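Local coordinates for protein PaxB (Photorhabdus luminescens, PDB 6EK4) that probably acts as the B component of a two-component alpha-helical pore-forming toxin of the YaxAB type, at residues Ile191-Pro205 with Ile241-Ala253. Residues are numbered along the deposited sequence; the frame is centred on the assembly and turned at random.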
loop_
_atom_site.group_PDB
_atom_site.type_symbol
_atom_site.label_atom_id
_atom_site.label_comp_id
_atom_site.label_asym_id
_atom_site.label_seq_id
_atom_site.Cartn_x
_atom_site.Cartn_y
_atom_site.Cartn_z
ATOM N N ILE A 191 20.142 22.934 -53.427
ATOM C CA ILE A 191 21.479 22.974 -54.028
ATOM C C ILE A 191 21.681 21.761 -54.936
ATOM O O ILE A 191 22.151 21.895 -56.066
ATOM C CB ILE A 191 22.586 23.020 -52.946
ATOM C CG1 ILE A 191 22.584 24.386 -52.253
ATOM C CG2 ILE A 191 23.961 22.750 -53.548
ATOM C CD1 ILE A 191 23.315 24.411 -50.927
ATOM N N ARG A 192 21.322 20.584 -54.433
ATOM C CA ARG A 192 21.464 19.335 -55.182
ATOM C C ARG A 192 20.492 19.244 -56.364
ATOM O O ARG A 192 20.855 18.744 -57.430
ATOM C CB ARG A 192 21.275 18.136 -54.243
ATOM C CG ARG A 192 22.436 17.922 -53.279
ATOM C CD ARG A 192 21.991 17.290 -51.964
ATOM N NE ARG A 192 23.086 16.649 -51.229
ATOM C CZ ARG A 192 24.091 17.289 -50.628
ATOM N NH1 ARG A 192 24.187 18.618 -50.660
ATOM N NH2 ARG A 192 25.024 16.588 -49.990
ATOM N N GLN A 193 19.268 19.732 -56.172
ATOM C CA GLN A 193 18.227 19.658 -57.201
ATOM C C GLN A 193 18.523 20.561 -58.399
ATOM O O GLN A 193 18.329 20.155 -59.546
ATOM C CB GLN A 193 16.862 20.022 -56.602
ATOM C CG GLN A 193 15.686 19.912 -57.566
ATOM C CD GLN A 193 14.372 20.358 -56.946
ATOM O OE1 GLN A 193 14.209 20.348 -55.725
ATOM N NE2 GLN A 193 13.423 20.751 -57.792
ATOM N N TYR A 194 18.984 21.780 -58.128
ATOM C CA TYR A 194 19.244 22.770 -59.179
ATOM C C TYR A 194 20.728 22.888 -59.562
ATOM O O TYR A 194 21.104 23.794 -60.308
ATOM C CB TYR A 194 18.687 24.133 -58.756
ATOM C CG TYR A 194 17.176 24.191 -58.765
ATOM C CD1 TYR A 194 16.476 24.338 -59.959
ATOM C CD2 TYR A 194 16.446 24.097 -57.583
ATOM C CE1 TYR A 194 15.092 24.390 -59.977
ATOM C CE2 TYR A 194 15.061 24.149 -57.592
ATOM C CZ TYR A 194 14.390 24.296 -58.791
ATOM O OH TYR A 194 13.015 24.350 -58.809
ATOM N N ASN A 195 21.553 21.967 -59.063
ATOM C CA ASN A 195 22.979 21.894 -59.409
ATOM C C ASN A 195 23.734 23.201 -59.165
ATOM O O ASN A 195 24.509 23.648 -60.012
ATOM C CB ASN A 195 23.158 21.446 -60.867
ATOM C CG ASN A 195 22.395 20.174 -61.188
ATOM O OD1 ASN A 195 21.164 20.164 -61.200
ATOM N ND2 ASN A 195 23.122 19.097 -61.462
ATOM N N LEU A 196 23.510 23.804 -58.002
ATOM C CA LEU A 196 24.153 25.077 -57.653
ATOM C C LEU A 196 25.671 24.951 -57.483
ATOM O O LEU A 196 26.400 25.914 -57.715
ATOM C CB LEU A 196 23.525 25.679 -56.389
ATOM C CG LEU A 196 22.308 26.585 -56.608
ATOM C CD1 LEU A 196 21.273 25.933 -57.516
ATOM C CD2 LEU A 196 21.688 26.970 -55.273
ATOM N N ALA A 197 26.140 23.771 -57.085
ATOM C CA ALA A 197 27.575 23.513 -56.941
ATOM C C ALA A 197 28.295 23.482 -58.293
ATOM O O ALA A 197 29.499 23.745 -58.366
ATOM C CB ALA A 197 27.805 22.209 -56.193
ATOM N N ASP A 198 27.555 23.157 -59.352
ATOM C CA ASP A 198 28.099 23.134 -60.709
ATOM C C ASP A 198 28.335 24.557 -61.232
ATOM O O ASP A 198 29.360 24.827 -61.856
ATOM C CB ASP A 198 27.156 22.362 -61.645
ATOM C CG ASP A 198 27.810 21.971 -62.968
ATOM O OD1 ASP A 198 27.086 21.474 -63.857
ATOM O OD2 ASP A 198 29.039 22.146 -63.126
ATOM N N MET A 199 27.386 25.457 -60.973
ATOM C CA MET A 199 27.510 26.860 -61.383
ATOM C C MET A 199 28.504 27.615 -60.508
ATOM O O MET A 199 29.507 28.137 -60.998
ATOM C CB MET A 199 26.158 27.575 -61.311
ATOM C CG MET A 199 25.165 27.196 -62.395
ATOM S SD MET A 199 23.765 28.337 -62.426
ATOM C CE MET A 199 24.512 29.787 -63.168
ATOM N N PHE A 200 28.206 27.674 -59.211
ATOM C CA PHE A 200 28.990 28.460 -58.260
ATOM C C PHE A 200 30.019 27.569 -57.571
ATOM O O PHE A 200 29.658 26.687 -56.792
ATOM C CB PHE A 200 28.069 29.114 -57.224
ATOM C CG PHE A 200 26.954 29.924 -57.826
ATOM C CD1 PHE A 200 25.737 29.329 -58.143
ATOM C CD2 PHE A 200 27.114 31.279 -58.078
ATOM C CE1 PHE A 200 24.706 30.070 -58.700
ATOM C CE2 PHE A 200 26.086 32.026 -58.634
ATOM C CZ PHE A 200 24.881 31.420 -58.945
ATOM N N LYS A 201 31.297 27.799 -57.865
ATOM C CA LYS A 201 32.376 26.968 -57.334
ATOM C C LYS A 201 32.553 27.170 -55.833
ATOM O O LYS A 201 32.507 28.301 -55.348
ATOM C CB LYS A 201 33.702 27.289 -58.031
ATOM C CG LYS A 201 33.730 26.990 -59.519
ATOM C CD LYS A 201 35.128 27.196 -60.081
ATOM C CE LYS A 201 35.187 26.902 -61.571
ATOM N NZ LYS A 201 36.588 26.894 -62.080
ATOM N N ASP A 202 32.748 26.067 -55.110
ATOM C CA ASP A 202 33.128 26.083 -53.690
ATOM C C ASP A 202 32.104 26.731 -52.754
ATOM O O ASP A 202 31.554 26.060 -51.882
ATOM C CB ASP A 202 34.498 26.751 -53.503
ATOM C CG ASP A 202 35.601 26.048 -54.276
ATOM O OD1 ASP A 202 35.769 24.822 -54.096
ATOM O OD2 ASP A 202 36.304 26.722 -55.059
ATOM N N TYR A 203 31.866 28.030 -52.926
ATOM C CA TYR A 203 30.972 28.778 -52.040
ATOM C C TYR A 203 29.518 28.743 -52.499
ATOM O O TYR A 203 29.229 28.731 -53.696
ATOM C CB TYR A 203 31.447 30.226 -51.907
ATOM C CG TYR A 203 32.753 30.343 -51.160
ATOM C CD1 TYR A 203 33.967 30.379 -51.839
ATOM C CD2 TYR A 203 32.776 30.396 -49.769
ATOM C CE1 TYR A 203 35.168 30.478 -51.155
ATOM C CE2 TYR A 203 33.971 30.495 -49.075
ATOM C CZ TYR A 203 35.164 30.536 -49.772
ATOM O OH TYR A 203 36.354 30.633 -49.087
ATOM N N ILE A 204 28.612 28.723 -51.523
ATOM C CA ILE A 204 27.173 28.737 -51.774
ATOM C C ILE A 204 26.790 30.110 -52.325
ATOM O O ILE A 204 27.294 31.125 -51.843
ATOM C CB ILE A 204 26.384 28.439 -50.473
ATOM C CG1 ILE A 204 26.606 26.988 -50.035
ATOM C CG2 ILE A 204 24.890 28.689 -50.647
ATOM C CD1 ILE A 204 26.313 26.735 -48.573
ATOM N N PRO A 205 25.909 30.151 -53.345
ATOM C CA PRO A 205 25.523 31.447 -53.906
ATOM C C PRO A 205 24.787 32.341 -52.910
ATOM O O PRO A 205 24.028 31.848 -52.074
ATOM C CB PRO A 205 24.593 31.069 -55.070
ATOM C CG PRO A 205 24.119 29.693 -54.757
ATOM C CD PRO A 205 25.282 29.038 -54.080
ATOM N N ILE A 241 30.984 34.629 -38.826
ATOM C CA ILE A 241 30.317 35.936 -38.807
ATOM C C ILE A 241 31.002 36.905 -39.775
ATOM O O ILE A 241 30.872 38.125 -39.643
ATOM C CB ILE A 241 30.269 36.532 -37.377
ATOM C CG1 ILE A 241 31.678 36.719 -36.782
ATOM C CG2 ILE A 241 29.434 35.645 -36.465
ATOM C CD1 ILE A 241 32.254 38.114 -36.924
ATOM N N SER A 242 31.697 36.351 -40.768
ATOM C CA SER A 242 32.582 37.131 -41.631
ATOM C C SER A 242 32.562 36.665 -43.086
ATOM O O SER A 242 32.221 37.435 -43.985
ATOM C CB SER A 242 34.013 37.057 -41.089
ATOM O OG SER A 242 34.410 35.710 -40.881
ATOM N N LYS A 243 32.930 35.406 -43.307
ATOM C CA LYS A 243 33.121 34.868 -44.654
ATOM C C LYS A 243 31.858 34.208 -45.200
ATOM O O LYS A 243 30.870 34.043 -44.485
ATOM C CB LYS A 243 34.254 33.839 -44.647
ATOM C CG LYS A 243 35.566 34.349 -44.071
ATOM C CD LYS A 243 36.542 33.207 -43.842
ATOM C CE LYS A 243 37.814 33.690 -43.166
ATOM N NZ LYS A 243 38.703 32.556 -42.791
ATOM N N GLY A 244 31.911 33.833 -46.475
ATOM C CA GLY A 244 30.853 33.047 -47.103
ATOM C C GLY A 244 30.966 31.582 -46.719
ATOM O O GLY A 244 31.992 31.148 -46.191
ATOM N N LEU A 245 29.912 30.818 -46.997
ATOM C CA LEU A 245 29.833 29.417 -46.589
ATOM C C LEU A 245 30.098 28.480 -47.764
ATOM O O LEU A 245 29.512 28.641 -48.836
ATOM C CB LEU A 245 28.449 29.128 -46.003
ATOM C CG LEU A 245 28.251 27.789 -45.287
ATOM C CD1 LEU A 245 29.133 27.691 -44.052
ATOM C CD2 LEU A 245 26.788 27.603 -44.916
ATOM N N LYS A 246 30.983 27.506 -47.556
ATOM C CA LYS A 246 31.244 26.471 -48.556
ATOM C C LYS A 246 30.203 25.361 -48.448
ATOM O O LYS A 246 29.510 25.250 -47.436
ATOM C CB LYS A 246 32.643 25.878 -48.374
ATOM C CG LYS A 246 33.779 26.874 -48.529
ATOM C CD LYS A 246 35.092 26.160 -48.809
ATOM C CE LYS A 246 36.284 27.098 -48.714
ATOM N NZ LYS A 246 37.524 26.475 -49.256
ATOM N N TYR A 247 30.104 24.536 -49.487
ATOM C CA TYR A 247 29.157 23.418 -49.493
ATOM C C TYR A 247 29.576 22.345 -48.491
ATOM O O TYR A 247 28.738 21.815 -47.759
ATOM C CB TYR A 247 29.030 22.808 -50.891
ATOM C CG TYR A 247 28.578 23.794 -51.947
ATOM C CD1 TYR A 247 27.275 24.286 -51.959
ATOM C CD2 TYR A 247 29.451 24.230 -52.936
ATOM C CE1 TYR A 247 26.860 25.189 -52.924
ATOM C CE2 TYR A 247 29.047 25.133 -53.902
ATOM C CZ TYR A 247 27.752 25.610 -53.893
ATOM O OH TYR A 247 27.352 26.505 -54.857
ATOM N N ILE A 248 30.869 22.031 -48.460
ATOM C CA ILE A 248 31.412 21.074 -47.487
ATOM C C ILE A 248 31.227 21.549 -46.042
ATOM O O ILE A 248 31.073 20.732 -45.133
ATOM C CB ILE A 248 32.908 20.754 -47.744
ATOM C CG1 ILE A 248 33.794 22.006 -47.602
ATOM C CG2 ILE A 248 33.091 20.118 -49.115
ATOM C CD1 ILE A 248 34.502 22.122 -46.267
ATOM N N GLU A 249 31.245 22.865 -45.838
ATOM C CA GLU A 249 31.017 23.449 -44.514
ATOM C C GLU A 249 29.547 23.323 -44.094
ATOM O O GLU A 249 29.246 23.195 -42.908
ATOM C CB GLU A 249 31.472 24.912 -44.484
ATOM C CG GLU A 249 32.983 25.076 -44.597
ATOM C CD GLU A 249 33.429 26.521 -44.750
ATOM O OE1 GLU A 249 32.639 27.437 -44.434
ATOM O OE2 GLU A 249 34.580 26.742 -45.183
ATOM N N LEU A 250 28.644 23.351 -45.071
ATOM C CA LEU A 250 27.219 23.126 -44.818
ATOM C C LEU A 250 26.982 21.701 -44.309
ATOM O O LEU A 250 26.227 21.493 -43.358
ATOM C CB LEU A 250 26.402 23.377 -46.092
ATOM C CG LEU A 250 24.878 23.424 -45.959
ATOM C CD1 LEU A 250 24.439 24.626 -45.138
ATOM C CD2 LEU A 250 24.228 23.453 -47.334
ATOM N N ALA A 251 27.633 20.730 -44.948
ATOM C CA ALA A 251 27.563 19.328 -44.527
ATOM C C ALA A 251 28.273 19.112 -43.190
ATOM O O ALA A 251 27.831 18.309 -42.367
ATOM C CB ALA A 251 28.168 18.426 -45.592
ATOM N N ASP A 252 29.377 19.828 -42.987
ATOM C CA ASP A 252 30.110 19.803 -41.721
ATOM C C ASP A 252 29.260 20.363 -40.576
ATOM O O ASP A 252 29.319 19.863 -39.452
ATOM C CB ASP A 252 31.415 20.600 -41.856
ATOM C CG ASP A 252 32.266 20.566 -40.594
ATOM O OD1 ASP A 252 32.303 19.516 -39.916
ATOM O OD2 ASP A 252 32.908 21.593 -40.288
ATOM N N ALA A 253 28.475 21.400 -40.869
ATOM C CA ALA A 253 27.576 22.003 -39.880
ATOM C C ALA A 253 26.454 21.050 -39.471
ATOM O O ALA A 253 26.061 21.010 -38.303
ATOM C CB ALA A 253 26.990 23.300 -40.421
HETATM O O HOH W 1 26.257 20.565 -48.686
HETATM O O HOH W 2 32.523 23.297 -50.844
HETATM O O HOH W 3 28.038 31.282 -48.907
#
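Tyr247, in the first turn of helix 247-321, pushes its ring into the bend that follows helix 149-193, with Ala197 on one face and the backbone N of Ile204 over the opposite one. The setting is the far tip of the elongated helical body of this alpha-pore-forming toxin, where a single antiparallel beta bridge pairs Tyr203 with Lys246. Ala197 CB makes a CH-pi contact 4.1 Å from the Tyr247 ring centroid, 19° off the normal. Ile191 CG2 comes in obliquely at Tyr247 CE1 from the Ala197 side; on the other side Ile204 CG1 lies 3.4 Å from Tyr247 CD1. With Tyr247 CG anti to its own carbonyl carbon (chi1 -58°), the hydroxyl ends up among three backbone carbonyls, those of Leu196, Phe200 and Tyr203. Phe200 O lies in the ring plane, at the edge.

Two backbone bonds fix the bridge: Tyr247 N donates to Asp202 O (3.2 Å), and Ile204 N to Leu245 O (2.8 Å), the latter straight at the hydrogen. Outside it, the extended Lys246 chain crosses the Tyr203 ring, CG over a face, while Gly244 O sits at that ring's edge. Inward, Ile191 and Leu250 meet tip to tip, and helix 217-237 adds Ile227 against Ile191. Ile204 CD1 completes this apolar patch, 3.8 Å from Leu245 CD2 and 4.1 Å from Leu250 CD2.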